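Local coordinates for protein aldehyde dehydrogenase (Anabaena variabilis, PDB 4H7N) that probably oxidises aldehydes to the corresponding carboxylic acids, using NAD+ as the hydride acceptor, at residues L293-P298 with G343-P348; V260-S265 with G303-I308; G79-T84 with L299-A304; G315-H320 with E363-P368. All blocks are in the same frame, centred on the assembly; numbering follows the deposited sequence.

Interactions 1, 2 and 3 draw on the loop between helix 279-292 and helix 311-326: residues 293-298, 299-304 and 303-308 lie along it, with G303 and A304 common to interactions 2 and 3. Their centres lie about 8 to 10 Å apart. A296 N meets I305 O at 2.8 Å, tying interactions 1 and 2 together. Interaction 4 starts on the helix that ends this loop; its centre is about 13 Å from that of interaction 2, which it touches (I308 on I317, Q264 on F366), and about 21 Å from that of interaction 3, which it does not. The loop thus joins the helix start near residue 82, the hairpin 338-345 and the segment before the family's usual nucleophile position.

Interaction 1 of 4, residues L293-P298 with G343-P348; sequences LQLAYP and GWWCRP
L293 meets P348 first, its CD1 lying 4.0 Å from P348 CG; L255 and V259 of helix 247-259 and F472 of the second subunit pack on the same leucine. Its carbonyl reaches the other segment through a water, which donates to L293 O and accepts from R347 NE, both at 2.7 Å, sitting at the edge of the guanidinium in its plane. Q294 contributes through a second water, which donates to its OE1, accepts from L295 N and takes a weak bond from R347 NH2. L295 sets CG beside the backbone N (chi1 -60°), which brings its CD1 over the centre of the R347 guanidinium face, 3.7 Å from R347 CZ, while CD2 packs on R347 CG at 3.9 Å. The arginine chain, extended from CG to NE, crosses the leucine at about a right angle, and NH1 goes on to a salt bridge with E338. A serine in place of L295 would probably leave that guanidinium face without its apolar cover. Residues 293-297 and 345-348 run nearly antiparallel, 171° apart end to end, one leaving helix 279-292 and the other leaving the hairpin of strands 338-340 and 343-345 in the aldehyde dehydrogenase fold. A296 is the centre of an inverse gamma turn, and its O comes 3.4 Å from W345 CH2 while accepting from R14 NH1. Y297 then turns its ring edge toward the W345 face in an offset edge-to-face pair, planes at 62°, with Y297 CB over the six-membered ring, 4.2 Å from its centroid. W345 NE1 donates to L340 O.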
loop_
_atom_site.group_PDB
_atom_site.type_symbol
_atom_site.label_atom_id
_atom_site.label_comp_id
_atom_site.label_asym_id
_atom_site.label_seq_id
_atom_site.Cartn_x
_atom_site.Cartn_y
_atom_site.Cartn_z
ATOM N N LEU A 293 -7.336 -18.923 37.397
ATOM C CA LEU A 293 -6.012 -18.502 36.919
ATOM C C LEU A 293 -5.166 -17.838 38.024
ATOM O O LEU A 293 -5.672 -17.062 38.818
ATOM C CB LEU A 293 -6.149 -17.543 35.709
ATOM C CG LEU A 293 -6.978 -18.108 34.533
ATOM C CD1 LEU A 293 -7.012 -17.124 33.388
ATOM C CD2 LEU A 293 -6.410 -19.444 34.095
ATOM N N GLN A 294 -3.875 -18.135 38.037
ATOM C CA GLN A 294 -2.956 -17.602 39.038
ATOM C C GLN A 294 -1.925 -16.633 38.453
ATOM O O GLN A 294 -1.476 -16.792 37.312
ATOM C CB GLN A 294 -2.222 -18.762 39.732
ATOM C CG GLN A 294 -3.181 -19.721 40.418
ATOM C CD GLN A 294 -3.918 -19.040 41.569
ATOM O OE1 GLN A 294 -3.301 -18.377 42.397
ATOM N NE2 GLN A 294 -5.247 -19.175 41.603
ATOM N N LEU A 295 -1.580 -15.624 39.250
ATOM C CA LEU A 295 -0.474 -14.733 38.928
ATOM C C LEU A 295 0.825 -15.520 39.026
ATOM O O LEU A 295 0.929 -16.456 39.788
ATOM C CB LEU A 295 -0.403 -13.558 39.904
ATOM C CG LEU A 295 -1.627 -12.670 39.936
ATOM C CD1 LEU A 295 -1.344 -11.494 40.847
ATOM C CD2 LEU A 295 -1.930 -12.216 38.519
ATOM N N ALA A 296 1.808 -15.121 38.231
ATOM C CA ALA A 296 3.122 -15.728 38.214
ATOM C C ALA A 296 3.945 -15.026 39.290
ATOM O O ALA A 296 4.968 -14.434 39.037
ATOM C CB ALA A 296 3.755 -15.580 36.844
ATOM N N TYR A 297 3.457 -15.146 40.517
ATOM C CA TYR A 297 3.984 -14.453 41.646
ATOM C C TYR A 297 3.834 -15.397 42.839
ATOM O O TYR A 297 2.776 -15.977 43.019
ATOM C CB TYR A 297 3.169 -13.194 41.894
ATOM C CG TYR A 297 3.736 -12.445 43.050
ATOM C CD1 TYR A 297 4.909 -11.728 42.903
ATOM C CD2 TYR A 297 3.153 -12.527 44.324
ATOM C CE1 TYR A 297 5.483 -11.067 43.970
ATOM C CE2 TYR A 297 3.725 -11.868 45.409
ATOM C CZ TYR A 297 4.893 -11.145 45.221
ATOM O OH TYR A 297 5.482 -10.472 46.256
ATOM N N PRO A 298 4.863 -15.524 43.669
ATOM C CA PRO A 298 6.143 -14.799 43.688
ATOM C C PRO A 298 7.148 -15.246 42.669
ATOM O O PRO A 298 8.011 -14.485 42.367
ATOM C CB PRO A 298 6.691 -15.095 45.106
ATOM C CG PRO A 298 6.015 -16.362 45.514
ATOM C CD PRO A 298 4.637 -16.274 44.933
ATOM N N GLY A 343 6.651 -5.049 41.234
ATOM C CA GLY A 343 5.988 -5.074 39.924
ATOM C C GLY A 343 4.516 -4.699 39.984
ATOM O O GLY A 343 3.930 -4.700 41.048
ATOM N N TRP A 344 3.921 -4.387 38.837
ATOM C CA TRP A 344 2.488 -4.111 38.759
ATOM C C TRP A 344 1.778 -5.337 38.183
ATOM O O TRP A 344 2.242 -5.947 37.214
ATOM C CB TRP A 344 2.188 -2.920 37.832
ATOM C CG TRP A 344 2.554 -1.573 38.381
ATOM C CD1 TRP A 344 3.515 -0.729 37.903
ATOM C CD2 TRP A 344 1.952 -0.905 39.499
ATOM N NE1 TRP A 344 3.561 0.407 38.661
ATOM C CE2 TRP A 344 2.615 0.332 39.649
ATOM C CE3 TRP A 344 0.919 -1.240 40.395
ATOM C CZ2 TRP A 344 2.282 1.253 40.652
ATOM C CZ3 TRP A 344 0.588 -0.349 41.394
ATOM C CH2 TRP A 344 1.273 0.900 41.518
ATOM N N TRP A 345 0.614 -5.616 38.742
ATOM C CA TRP A 345 -0.178 -6.787 38.438
ATOM C C TRP A 345 -1.672 -6.470 38.414
ATOM O O TRP A 345 -2.145 -5.539 39.082
ATOM C CB TRP A 345 0.059 -7.871 39.489
ATOM C CG TRP A 345 1.482 -8.188 39.716
ATOM C CD1 TRP A 345 2.360 -7.499 40.494
ATOM C CD2 TRP A 345 2.200 -9.299 39.185
ATOM N NE1 TRP A 345 3.597 -8.097 40.467
ATOM C CE2 TRP A 345 3.526 -9.210 39.679
ATOM C CE3 TRP A 345 1.856 -10.369 38.355
ATOM C CZ2 TRP A 345 4.496 -10.130 39.363
ATOM C CZ3 TRP A 345 2.827 -11.302 38.058
ATOM C CH2 TRP A 345 4.139 -11.167 38.559
ATOM N N CYS A 346 -2.394 -7.235 37.606
ATOM C CA CYS A 346 -3.861 -7.227 37.597
ATOM C C CYS A 346 -4.325 -8.637 37.297
ATOM O O CYS A 346 -3.860 -9.280 36.335
ATOM C CB CYS A 346 -4.419 -6.292 36.524
ATOM S SG CYS A 346 -6.230 -6.028 36.681
ATOM N N ARG A 347 -5.278 -9.092 38.075
ATOM C CA ARG A 347 -5.862 -10.394 37.825
ATOM C C ARG A 347 -6.965 -10.300 36.783
ATOM O O ARG A 347 -7.545 -9.236 36.566
ATOM C CB ARG A 347 -6.451 -11.001 39.100
ATOM C CG ARG A 347 -5.432 -11.398 40.137
ATOM C CD ARG A 347 -6.115 -11.934 41.389
ATOM N NE ARG A 347 -5.152 -12.753 42.116
ATOM C CZ ARG A 347 -4.280 -12.302 43.010
ATOM N NH1 ARG A 347 -4.246 -11.012 43.355
ATOM N NH2 ARG A 347 -3.438 -13.159 43.573
ATOM N N PRO A 348 -7.264 -11.428 36.143
ATOM C CA PRO A 348 -8.441 -11.534 35.274
ATOM C C PRO A 348 -9.675 -10.936 35.942
ATOM O O PRO A 348 -9.973 -11.236 37.084
ATOM C CB PRO A 348 -8.589 -13.047 35.090
ATOM C CG PRO A 348 -7.187 -13.556 35.178
ATOM C CD PRO A 348 -6.568 -12.726 36.275
HETATM O O HOH W 1 -5.516 -14.952 40.540
HETATM O O HOH W 2 -2.482 -15.888 41.764
#

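Interaction 2 of 4, residues V260-S265 with G303-I308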
loop_
_atom_site.group_PDB
_atom_site.type_symbol
_atom_site.label_atom_id
_atom_site.label_comp_id
_atom_site.label_asym_id
_atom_site.label_seq_id
_atom_site.Cartn_x
_atom_site.Cartn_y
_atom_site.Cartn_z
ATOM N N VAL A 260 -4.764 -13.927 27.925
ATOM C CA VAL A 260 -3.465 -14.438 27.548
ATOM C C VAL A 260 -2.544 -13.226 27.413
ATOM O O VAL A 260 -2.956 -12.159 26.989
ATOM C CB VAL A 260 -3.504 -15.317 26.265
ATOM C CG1 VAL A 260 -3.890 -14.488 25.056
ATOM C CG2 VAL A 260 -2.167 -15.993 26.057
ATOM N N ASN A 261 -1.329 -13.390 27.900
ATOM C CA ASN A 261 -0.337 -12.327 28.008
ATOM C C ASN A 261 -0.860 -11.192 28.884
ATOM O O ASN A 261 -0.531 -10.028 28.674
ATOM C CB ASN A 261 0.063 -11.786 26.616
ATOM C CG ASN A 261 1.487 -11.203 26.605
ATOM O OD1 ASN A 261 2.383 -11.747 27.228
ATOM N ND2 ASN A 261 1.668 -10.080 25.949
ATOM N N THR A 262 -1.711 -11.523 29.844
ATOM C CA THR A 262 -2.338 -10.510 30.743
ATOM C C THR A 262 -3.134 -9.463 29.926
ATOM O O THR A 262 -3.307 -8.305 30.340
ATOM C CB THR A 262 -1.303 -9.833 31.645
ATOM O OG1 THR A 262 -0.443 -10.828 32.226
ATOM C CG2 THR A 262 -1.961 -9.102 32.801
ATOM N N GLY A 263 -3.612 -9.887 28.765
ATOM C CA GLY A 263 -4.420 -8.995 27.928
ATOM C C GLY A 263 -3.647 -7.963 27.138
ATOM O O GLY A 263 -4.252 -7.118 26.486
ATOM N N GLN A 264 -2.320 -8.079 27.138
ATOM C CA GLN A 264 -1.422 -7.119 26.508
ATOM C C GLN A 264 -1.185 -7.564 25.068
ATOM O O GLN A 264 -0.164 -8.154 24.741
ATOM C CB GLN A 264 -0.089 -7.032 27.290
ATOM C CG GLN A 264 -0.304 -6.604 28.732
ATOM C CD GLN A 264 0.926 -6.780 29.592
ATOM O OE1 GLN A 264 1.520 -5.795 30.043
ATOM N NE2 GLN A 264 1.320 -8.051 29.844
ATOM N N SER A 265 -2.157 -7.248 24.206
ATOM C CA SER A 265 -2.167 -7.726 22.858
ATOM C C SER A 265 -3.191 -6.925 22.075
ATOM O O SER A 265 -4.327 -6.727 22.541
ATOM C CB SER A 265 -2.524 -9.183 22.791
ATOM O OG SER A 265 -2.586 -9.645 21.495
ATOM N N GLY A 303 2.318 -19.450 38.070
ATOM C CA GLY A 303 1.050 -19.122 37.424
ATOM C C GLY A 303 1.174 -18.666 35.995
ATOM O O GLY A 303 2.266 -18.396 35.492
ATOM N N ALA A 304 0.034 -18.592 35.338
ATOM C CA ALA A 304 -0.028 -18.274 33.928
ATOM C C ALA A 304 -0.003 -16.756 33.656
ATOM O O ALA A 304 0.364 -16.319 32.567
ATOM C CB ALA A 304 -1.305 -18.882 33.338
ATOM N N ILE A 305 -0.393 -15.948 34.635
ATOM C CA ILE A 305 -0.613 -14.498 34.364
ATOM C C ILE A 305 0.585 -13.701 34.839
ATOM O O ILE A 305 0.836 -13.586 36.074
ATOM C CB ILE A 305 -1.889 -13.992 35.049
ATOM C CG1 ILE A 305 -3.058 -14.911 34.682
ATOM C CG2 ILE A 305 -2.153 -12.527 34.700
ATOM C CD1 ILE A 305 -3.264 -15.046 33.184
ATOM N N GLY A 306 1.334 -13.184 33.868
ATOM C CA GLY A 306 2.475 -12.313 34.166
ATOM C C GLY A 306 2.087 -10.895 34.581
ATOM O O GLY A 306 0.918 -10.535 34.557
ATOM N N PRO A 307 3.080 -10.079 34.897
ATOM C CA PRO A 307 2.848 -8.721 35.279
ATOM C C PRO A 307 2.483 -7.838 34.109
ATOM O O PRO A 307 2.761 -8.180 32.947
ATOM C CB PRO A 307 4.196 -8.287 35.844
ATOM C CG PRO A 307 5.194 -9.088 35.099
ATOM C CD PRO A 307 4.521 -10.402 34.857
ATOM N N ILE A 308 1.954 -6.668 34.425
ATOM C CA ILE A 308 1.810 -5.626 33.434
ATOM C C ILE A 308 3.193 -5.090 33.177
ATOM O O ILE A 308 3.825 -4.584 34.084
ATOM C CB ILE A 308 0.916 -4.530 33.962
ATOM C CG1 ILE A 308 -0.451 -5.139 34.290
ATOM C CG2 ILE A 308 0.806 -3.393 32.963
ATOM C CD1 ILE A 308 -1.200 -4.317 35.299
HETATM O O HOH W 3 -0.923 -15.494 29.923
HETATM O O HOH W 4 1.490 -12.253 30.884
#
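Q264 reaches across to P307 and I308. From CB, with CG beside the backbone N (chi1 -59°), the side chain runs extended. Q264 CG passes 3.5 Å from F366 O; CD then approaches P307 O and I308 CA. OE1 lies 3.4 Å from I308 CA and accepts from I309 N. NE2 has two acceptors: a weak bond to P307 O at 3.4 Å (138°), and a straighter one to N261 O at 3.0 Å, which lies in the amide plane of Q264. The N261 carbonyl also accepts Q264 N, from the opposite face. This turn, N261 to G263 all at positive phi and Q264 the centre of an inverse gamma turn, belongs to the sequence NTGQS, at the place where the nucleophilic cysteine follows in related aldehyde dehydrogenases. An alanine at Q264 would remove both ends of the amide, and I309 N and P307 O would probably lose these partners, with the turn less firmly fixed to the loop. T262 makes the other polar link: OG1 donates to G306 O at 2.7 Å from above the carbonyl plane, and accepts from a water. Its CG2 packs 3.9 Å from I305 CG2. Another water joins N261 N to A304 O.

Interaction 3 of 4, residues G79-T84 with L299-A304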
loop_
_atom_site.group_PDB
_atom_site.type_symbol
_atom_site.label_atom_id
_atom_site.label_comp_id
_atom_site.label_asym_id
_atom_site.label_seq_id
_atom_site.Cartn_x
_atom_site.Cartn_y
_atom_site.Cartn_z
ATOM N N GLY A 79 8.569 -10.911 32.146
ATOM C CA GLY A 79 8.136 -11.395 33.439
ATOM C C GLY A 79 7.401 -12.725 33.474
ATOM O O GLY A 79 6.804 -13.084 34.494
ATOM N N ARG A 80 7.356 -13.431 32.344
ATOM C CA ARG A 80 6.638 -14.677 32.284
ATOM C C ARG A 80 7.389 -15.722 31.488
ATOM O O ARG A 80 8.199 -15.384 30.614
ATOM C CB ARG A 80 5.181 -14.489 31.745
ATOM C CG ARG A 80 4.959 -13.526 30.575
ATOM C CD ARG A 80 5.581 -13.961 29.269
ATOM N NE ARG A 80 5.113 -13.107 28.168
ATOM C CZ ARG A 80 5.646 -13.027 26.957
ATOM N NH1 ARG A 80 5.059 -12.240 26.053
ATOM N NH2 ARG A 80 6.731 -13.729 26.599
ATOM N N LEU A 81 7.088 -16.984 31.794
ATOM C CA LEU A 81 7.741 -18.122 31.153
ATOM C C LEU A 81 6.929 -18.817 30.057
ATOM O O LEU A 81 7.416 -18.951 28.946
ATOM C CB LEU A 81 8.173 -19.155 32.210
ATOM C CG LEU A 81 8.942 -20.384 31.713
ATOM C CD1 LEU A 81 10.146 -20.019 30.856
ATOM C CD2 LEU A 81 9.384 -21.251 32.905
ATOM N N SER A 82 5.728 -19.314 30.344
ATOM C CA SER A 82 5.090 -20.212 29.381
ATOM C C SER A 82 4.781 -19.489 28.069
ATOM O O SER A 82 5.015 -20.045 26.983
ATOM C CB SER A 82 3.883 -20.917 29.983
ATOM O OG SER A 82 2.930 -19.963 30.394
ATOM N N ILE A 83 4.370 -18.228 28.126
ATOM C CA ILE A 83 4.181 -17.452 26.884
ATOM C C ILE A 83 5.539 -17.109 26.254
ATOM O O ILE A 83 5.649 -16.977 25.040
ATOM C CB ILE A 83 3.303 -16.182 27.086
ATOM C CG1 ILE A 83 1.901 -16.512 27.623
ATOM C CG2 ILE A 83 3.169 -15.375 25.827
ATOM C CD1 ILE A 83 1.308 -17.841 27.191
ATOM N N THR A 84 6.603 -17.063 27.040
ATOM C CA THR A 84 7.939 -16.920 26.444
ATOM C C THR A 84 8.304 -18.110 25.572
ATOM O O THR A 84 8.810 -17.952 24.444
ATOM C CB THR A 84 8.995 -16.628 27.537
ATOM O OG1 THR A 84 8.859 -15.264 27.943
ATOM C CG2 THR A 84 10.369 -16.805 27.022
ATOM N N LEU A 299 7.043 -16.468 42.153
ATOM C CA LEU A 299 7.969 -16.976 41.129
ATOM C C LEU A 299 7.286 -17.121 39.779
ATOM O O LEU A 299 6.074 -17.298 39.691
ATOM C CB LEU A 299 8.506 -18.351 41.537
ATOM C CG LEU A 299 9.017 -18.440 42.975
ATOM C CD1 LEU A 299 9.384 -19.873 43.273
ATOM C CD2 LEU A 299 10.210 -17.511 43.153
ATOM N N VAL A 300 8.091 -17.091 38.726
ATOM C CA VAL A 300 7.581 -17.162 37.357
ATOM C C VAL A 300 6.802 -18.450 37.116
ATOM O O VAL A 300 5.860 -18.470 36.344
ATOM C CB VAL A 300 8.714 -17.035 36.298
ATOM C CG1 VAL A 300 8.132 -17.053 34.893
ATOM C CG2 VAL A 300 9.441 -15.718 36.447
ATOM N N GLU A 301 7.184 -19.517 37.800
ATOM C CA GLU A 301 6.498 -20.802 37.705
ATOM C C GLU A 301 5.145 -20.823 38.421
ATOM O O GLU A 301 4.410 -21.781 38.279
ATOM C CB GLU A 301 7.371 -21.921 38.352
ATOM C CG GLU A 301 8.736 -22.173 37.683
ATOM C CD GLU A 301 9.790 -21.046 37.848
ATOM O OE1 GLU A 301 9.806 -20.296 38.881
ATOM O OE2 GLU A 301 10.617 -20.917 36.901
ATOM N N ASP A 302 4.824 -19.844 39.256
ATOM C CA ASP A 302 3.634 -19.982 40.101
ATOM C C ASP A 302 2.300 -19.739 39.367
ATOM O O ASP A 302 1.242 -19.799 39.991
ATOM C CB ASP A 302 3.733 -19.055 41.322
ATOM C CG ASP A 302 4.843 -19.464 42.272
ATOM O OD1 ASP A 302 5.174 -20.665 42.291
ATOM O OD2 ASP A 302 5.408 -18.601 42.990
ATOM N N GLY A 303 2.318 -19.450 38.070
ATOM C CA GLY A 303 1.050 -19.122 37.424
ATOM C C GLY A 303 1.174 -18.666 35.995
ATOM O O GLY A 303 2.266 -18.396 35.492
ATOM N N ALA A 304 0.034 -18.592 35.338
ATOM C CA ALA A 304 -0.028 -18.274 33.928
ATOM C C ALA A 304 -0.003 -16.756 33.656
ATOM O O ALA A 304 0.364 -16.319 32.567
ATOM C CB ALA A 304 -1.305 -18.882 33.338
HETATM O O HOH W 5 5.183 -17.383 33.733
#
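V300 pushes CG1 against L81, with 3.4 Å to L81 CB and 3.3 Å to L81 N; the carbon pair is tighter than usual van der Waals contact. The methyl gets there because CG1 stands opposite the backbone N (chi1 -178°). The contact joins the short link between helix 67-78 and helix 82-106, part of the cofactor-binding domain in related aldehyde dehydrogenases, to the loop after helix 279-292. G79 leaves the first helix with positive phi, and its O accepts from R14 NH1, an arginine whose side chain also touches V300. The leucine CD2 meets E301 OE2 more loosely at 4.2 Å, the two side chains meeting at a slant, while L81 also packs on T71 and V75 of helix 67-78. R80 turns its end away from V300 and braces its own segment: NH2 donates to T84 OG1 in the guanidinium plane and forms a salt bridge with E87, NH1 bonds N261 OD1, and I83 CG2 lies 3.5 Å above the centre of one guanidinium face. T84 OG1 in turn donates to R80 O at 2.8 Å. Beside the same V300 methyl, one water accepts from L81 N at 2.7 Å and donates to V300 O at 2.9 Å.

Interaction 4 of 4, residues G315-H320 with E363-P368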
loop_
_atom_site.group_PDB
_atom_site.type_symbol
_atom_site.label_atom_id
_atom_site.label_comp_id
_atom_site.label_asym_id
_atom_site.label_seq_id
_atom_site.Cartn_x
_atom_site.Cartn_y
_atom_site.Cartn_z
ATOM N N GLY A 315 -1.031 2.237 34.620
ATOM C CA GLY A 315 -1.808 3.428 34.880
ATOM C C GLY A 315 -3.080 3.468 34.047
ATOM O O GLY A 315 -4.123 3.820 34.552
ATOM N N ILE A 316 -2.993 3.119 32.762
ATOM C CA ILE A 316 -4.165 3.125 31.901
ATOM C C ILE A 316 -5.215 2.107 32.355
ATOM O O ILE A 316 -6.421 2.412 32.411
ATOM C CB ILE A 316 -3.765 2.804 30.448
ATOM C CG1 ILE A 316 -3.007 4.015 29.835
ATOM C CG2 ILE A 316 -4.992 2.436 29.638
ATOM C CD1 ILE A 316 -2.321 3.722 28.493
ATOM N N ILE A 317 -4.769 0.882 32.640
ATOM C CA ILE A 317 -5.697 -0.178 33.081
ATOM C C ILE A 317 -6.392 0.270 34.380
ATOM O O ILE A 317 -7.612 0.151 34.531
ATOM C CB ILE A 317 -4.971 -1.503 33.305
ATOM C CG1 ILE A 317 -4.381 -2.014 32.006
ATOM C CG2 ILE A 317 -5.915 -2.562 33.908
ATOM C CD1 ILE A 317 -3.357 -3.115 32.166
ATOM N N ASN A 318 -5.610 0.801 35.311
ATOM C CA ASN A 318 -6.166 1.291 36.572
ATOM C C ASN A 318 -7.246 2.372 36.337
ATOM O O ASN A 318 -8.341 2.331 36.895
ATOM C CB ASN A 318 -5.045 1.799 37.471
ATOM C CG ASN A 318 -5.556 2.227 38.830
ATOM O OD1 ASN A 318 -6.073 1.415 39.603
ATOM N ND2 ASN A 318 -5.495 3.507 39.081
ATOM N N ASP A 319 -6.956 3.260 35.407
ATOM C CA ASP A 319 -7.880 4.321 35.055
ATOM C C ASP A 319 -9.174 3.787 34.426
ATOM O O ASP A 319 -10.253 4.267 34.743
ATOM C CB ASP A 319 -7.161 5.284 34.136
ATOM C CG ASP A 319 -8.047 6.367 33.635
ATOM O OD1 ASP A 319 -8.490 7.135 34.494
ATOM O OD2 ASP A 319 -8.298 6.455 32.403
ATOM N N HIS A 320 -9.073 2.742 33.603
ATOM C CA HIS A 320 -10.253 2.137 32.970
ATOM C C HIS A 320 -11.151 1.487 33.998
ATOM O O HIS A 320 -12.379 1.580 33.913
ATOM C CB HIS A 320 -9.842 1.134 31.854
ATOM C CG HIS A 320 -9.367 1.811 30.605
ATOM N ND1 HIS A 320 -9.401 1.214 29.360
ATOM C CD2 HIS A 320 -8.899 3.070 30.413
ATOM C CE1 HIS A 320 -8.969 2.080 28.459
ATOM N NE2 HIS A 320 -8.651 3.207 29.072
ATOM N N GLU A 363 -11.838 2.738 24.594
ATOM C CA GLU A 363 -10.406 2.938 24.358
ATOM C C GLU A 363 -9.662 1.631 24.630
ATOM O O GLU A 363 -10.072 0.871 25.485
ATOM C CB GLU A 363 -9.859 4.060 25.239
ATOM C CG GLU A 363 -10.544 5.403 24.949
ATOM C CD GLU A 363 -10.253 6.486 25.984
ATOM O OE1 GLU A 363 -9.291 6.366 26.768
ATOM O OE2 GLU A 363 -11.014 7.479 26.012
ATOM N N GLU A 364 -8.574 1.392 23.902
ATOM C CA GLU A 364 -7.783 0.191 24.060
ATOM C C GLU A 364 -7.344 0.093 25.525
ATOM O O GLU A 364 -6.805 1.047 26.082
ATOM C CB GLU A 364 -6.561 0.178 23.100
ATOM C CG GLU A 364 -5.773 -1.151 23.085
ATOM C CD GLU A 364 -4.837 -1.329 21.848
ATOM O OE1 GLU A 364 -4.121 -0.333 21.545
ATOM O OE2 GLU A 364 -4.827 -2.445 21.188
ATOM N N THR A 365 -7.580 -1.057 26.125
ATOM C CA THR A 365 -7.215 -1.294 27.534
ATOM C C THR A 365 -5.854 -2.010 27.657
ATOM O O THR A 365 -5.015 -1.643 28.487
ATOM C CB THR A 365 -8.361 -2.090 28.189
ATOM O OG1 THR A 365 -9.579 -1.334 28.075
ATOM C CG2 THR A 365 -8.113 -2.345 29.668
ATOM N N PHE A 366 -5.621 -3.028 26.809
ATOM C CA PHE A 366 -4.372 -3.781 26.853
ATOM C C PHE A 366 -4.173 -4.385 28.254
ATOM O O PHE A 366 -3.057 -4.397 28.781
ATOM C CB PHE A 366 -3.199 -2.850 26.491
ATOM C CG PHE A 366 -2.373 -3.318 25.345
ATOM C CD1 PHE A 366 -2.936 -3.460 24.082
ATOM C CD2 PHE A 366 -1.024 -3.646 25.519
ATOM C CE1 PHE A 366 -2.184 -3.885 22.987
ATOM C CE2 PHE A 366 -0.266 -4.079 24.418
ATOM C CZ PHE A 366 -0.839 -4.181 23.166
ATOM N N GLY A 367 -5.265 -4.874 28.848
ATOM C CA GLY A 367 -5.244 -5.515 30.166
ATOM C C GLY A 367 -6.179 -6.712 30.215
ATOM O O GLY A 367 -6.867 -7.018 29.230
ATOM N N PRO A 368 -6.240 -7.408 31.373
ATOM C CA PRO A 368 -6.971 -8.677 31.403
ATOM C C PRO A 368 -8.424 -8.461 31.847
ATOM O O PRO A 368 -8.912 -9.105 32.787
ATOM C CB PRO A 368 -6.186 -9.483 32.432
ATOM C CG PRO A 368 -5.768 -8.454 33.440
ATOM C CD PRO A 368 -5.527 -7.175 32.637
#
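H320 and T365 share the one hydrogen bond between the two segments, ND1 to OG1 at 2.9 Å, and either atom could be the donor. The contact lays helix 311-326 on the loop that leads into strand 369-375. That loop carries the sequence EETFGP, matching the E-x-F-G-P motif of aldehyde dehydrogenases, whose glutamate in relatives binds the nicotinamide ribose. E364 is at that position, its side chain about 9 Å from that of E232, the predicted active-site residue, and its OE2 accepts from G235 N.

Among the polar contacts, T365 OG1 approaches the imidazole at its edge and in its plane. The neighbouring ring atom CE1 faces two carbonyls: E363 O lies 3.4 Å away, near the ring plane, and E364 O is obliquely placed at the same distance. The ring is put there with CG beside the helix backbone N (chi1 -75°). The loop backbone has further partners: E270 accepts from T365 N with OE1 and from F366 N with OE2, while K236 NZ donates to E363 O.

Of the apolar contacts, one comes from the same helix, I316 CG2 sitting 3.8 Å above one face of the H320 ring, offset toward the rim. The others centre on I317. Its CG1 lies 3.6 Å from T365 O, and CD1 ends on G367 CA at 3.6 Å. Glycine suits that spot, because a beta carbon on G367 would fall 2.8 Å from I317 CD1. The same methyl covers F366 O at 3.6 Å, a buried carbonyl oxygen that has no polar partner in the model.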